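PDB 6USS: sulfatase from Bacteroides fragilis CAG:558, which probably hydrolyses aryl sulfate esters as a calcium-dependent sulfatase of the gut microbiome. Local coordinates for residues 453-458 with 500-505. The protein carries 1 engineered substitution. Sequence-based numbering, arbitrary orientation.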
loop_
_atom_site.group_PDB
_atom_site.type_symbol
_atom_site.label_atom_id
_atom_site.label_comp_id
_atom_site.label_asym_id
_atom_site.label_seq_id
_atom_site.Cartn_x
_atom_site.Cartn_y
_atom_site.Cartn_z
ATOM N N TYR A 453 -19.968 10.495 34.221
ATOM C CA TYR A 453 -20.896 11.611 34.138
ATOM C C TYR A 453 -21.830 11.394 32.961
ATOM O O TYR A 453 -21.377 11.049 31.864
ATOM C CB TYR A 453 -20.144 12.920 33.967
ATOM C CG TYR A 453 -21.015 14.090 33.567
ATOM C CD1 TYR A 453 -21.953 14.631 34.457
ATOM C CD2 TYR A 453 -20.879 14.681 32.307
ATOM C CE1 TYR A 453 -22.738 15.726 34.093
ATOM C CE2 TYR A 453 -21.661 15.784 31.937
ATOM C CZ TYR A 453 -22.587 16.302 32.834
ATOM O OH TYR A 453 -23.368 17.392 32.482
ATOM N N TYR A 454 -23.123 11.603 33.184
ATOM C CA TYR A 454 -24.140 11.322 32.179
ATOM C C TYR A 454 -24.649 12.644 31.616
ATOM O O TYR A 454 -25.294 13.424 32.330
ATOM C CB TYR A 454 -25.275 10.499 32.774
ATOM C CG TYR A 454 -24.883 9.090 33.181
ATOM C CD1 TYR A 454 -24.164 8.858 34.353
ATOM C CD2 TYR A 454 -25.232 7.987 32.396
ATOM C CE1 TYR A 454 -23.810 7.580 34.740
ATOM C CE2 TYR A 454 -24.889 6.690 32.786
ATOM C CZ TYR A 454 -24.180 6.494 33.965
ATOM O OH TYR A 454 -23.827 5.220 34.371
ATOM N N TYR A 455 -24.360 12.880 30.329
ATOM C CA TYR A 455 -24.771 14.112 29.669
ATOM C C TYR A 455 -26.276 14.302 29.708
ATOM O O TYR A 455 -26.748 15.441 29.731
ATOM C CB TYR A 455 -24.312 14.112 28.213
ATOM C CG TYR A 455 -22.840 14.316 27.997
ATOM C CD1 TYR A 455 -22.272 15.561 28.156
ATOM C CD2 TYR A 455 -22.020 13.270 27.612
ATOM C CE1 TYR A 455 -20.934 15.771 27.942
ATOM C CE2 TYR A 455 -20.661 13.471 27.394
ATOM C CZ TYR A 455 -20.136 14.732 27.557
ATOM O OH TYR A 455 -18.807 14.979 27.358
ATOM N N GLU A 456 -27.045 13.209 29.686
ATOM C CA GLU A 456 -28.477 13.346 29.441
ATOM C C GLU A 456 -29.193 13.996 30.621
ATOM O O GLU A 456 -30.164 14.737 30.416
ATOM C CB GLU A 456 -29.108 11.988 29.096
ATOM C CG GLU A 456 -30.422 12.108 28.300
ATOM C CD GLU A 456 -31.131 10.771 28.041
ATOM O OE1 GLU A 456 -30.438 9.726 27.935
ATOM O OE2 GLU A 456 -32.386 10.774 27.920
ATOM N N ASN A 457 -28.728 13.761 31.854
ATOM C CA ASN A 457 -29.373 14.392 32.997
ATOM C C ASN A 457 -28.394 14.845 34.072
ATOM O O ASN A 457 -28.836 15.150 35.182
ATOM C CB ASN A 457 -30.397 13.444 33.618
ATOM C CG ASN A 457 -29.755 12.180 34.169
ATOM O OD1 ASN A 457 -28.566 11.926 33.940
ATOM N ND2 ASN A 457 -30.535 11.383 34.905
ATOM N N GLY A 458 -27.087 14.884 33.791
ATOM C CA GLY A 458 -26.104 15.333 34.766
ATOM C C GLY A 458 -25.832 14.379 35.911
ATOM O O GLY A 458 -25.146 14.756 36.869
ATOM N N GLN A 500 -15.684 16.824 22.778
ATOM C CA GLN A 500 -16.991 17.318 22.389
ATOM C C GLN A 500 -18.069 16.820 23.341
ATOM O O GLN A 500 -17.839 15.991 24.223
ATOM C CB GLN A 500 -17.325 16.903 20.961
ATOM C CG GLN A 500 -16.370 17.452 19.931
ATOM C CD GLN A 500 -16.753 16.994 18.545
ATOM O OE1 GLN A 500 -16.862 15.786 18.287
ATOM N NE2 GLN A 500 -16.998 17.952 17.651
ATOM N N ARG A 501 -19.271 17.336 23.136
ATOM C CA ARG A 501 -20.349 17.110 24.076
ATOM C C ARG A 501 -21.648 17.218 23.303
ATOM O O ARG A 501 -21.697 17.889 22.260
ATOM C CB ARG A 501 -20.294 18.143 25.217
ATOM C CG ARG A 501 -20.616 19.555 24.736
ATOM C CD ARG A 501 -19.795 20.670 25.391
ATOM N NE ARG A 501 -20.415 21.186 26.597
ATOM C CZ ARG A 501 -20.301 22.434 27.041
ATOM N NH1 ARG A 501 -19.575 23.324 26.379
ATOM N NH2 ARG A 501 -20.909 22.782 28.168
ATOM N N PRO A 502 -22.703 16.562 23.762
ATOM C CA PRO A 502 -24.023 16.751 23.161
ATOM C C PRO A 502 -24.601 18.092 23.581
ATOM O O PRO A 502 -24.101 18.756 24.491
ATOM C CB PRO A 502 -24.859 15.599 23.732
ATOM C CG PRO A 502 -23.897 14.737 24.520
ATOM C CD PRO A 502 -22.729 15.591 24.862
ATOM N N SER A 503 -25.684 18.470 22.905
ATOM C CA SER A 503 -26.445 19.650 23.280
ATOM C C SER A 503 -27.919 19.277 23.437
ATOM O O SER A 503 -28.399 18.290 22.871
ATOM C CB SER A 503 -26.267 20.780 22.252
ATOM O OG SER A 503 -26.866 20.430 21.023
ATOM N N PHE A 504 -28.635 20.066 24.228
ATOM C CA PHE A 504 -30.037 19.780 24.491
ATOM C C PHE A 504 -30.937 20.376 23.413
ATOM O O PHE A 504 -30.706 21.488 22.926
ATOM C CB PHE A 504 -30.430 20.322 25.861
ATOM C CG PHE A 504 -29.911 19.500 26.998
ATOM C CD1 PHE A 504 -30.245 18.159 27.103
ATOM C CD2 PHE A 504 -29.076 20.060 27.954
ATOM C CE1 PHE A 504 -29.773 17.394 28.151
ATOM C CE2 PHE A 504 -28.603 19.299 29.006
ATOM C CZ PHE A 504 -28.961 17.963 29.109
ATOM N N LYS A 505 -31.981 19.628 23.047
ATOM C CA LYS A 505 -32.895 20.108 22.016
ATOM C C LYS A 505 -33.853 21.184 22.536
ATOM O O LYS A 505 -34.215 22.102 21.782
ATOM C CB LYS A 505 -33.671 18.932 21.427
ATOM C CG LYS A 505 -32.864 18.158 20.401
ATOM C CD LYS A 505 -33.664 17.037 19.773
ATOM C CE LYS A 505 -32.892 16.398 18.617
ATOM N NZ LYS A 505 -33.616 15.198 18.087
#
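Tyr455 and Pro502 bring the two backbones to 7.1 Å between Tyr455 CA and Pro502 CA, where the chain leaving strand 449-454 passes the segment that leads into strand 503-504; further along, Glu456 lies across from Phe504, and no hydrogen bond joins the segments. Proline often packs on aromatic rings through its polarised C-H groups, and here it does so by a CH-pi contact. Pro502 CD sits 3.4 Å from the centroid of the Tyr455 ring and 14° off its normal, while Pro502 CG reaches back over Tyr455 CG and CB. Tyr455 CG stands anti to its own carbonyl carbon (chi1 -73°), which carries the ring across to the proline. Beyond the proline, Arg501 CB approaches Tyr455 CE1 obliquely at 3.7 Å, but its guanidinium leads off to the carbonyl oxygen of Cys511, a salt bridge with Glu516 and a cation-pi contact with Trp513. Within the sulfatase fold, this contact lies well away from the calcium site and joins the end of a strand in the four-stranded antiparallel C-terminal sheet to the chain that follows helix 480-496. That sheet also supplies Asn426, whose amide accepts a hydrogen bond at OD1 from Tyr455 OH and gives one from ND2 to Gln500 O, linking both segments through one side chain. At the turn, Gly458 N bonds to Tyr454 O (2.7 Å), and the Phe504 ring comes up to the peptide carbonyls there: Glu456 O lies near the ring plane, 3.5 Å from Phe504 CE1, and Tyr455 O is 3.4 Å from Phe504 CZ.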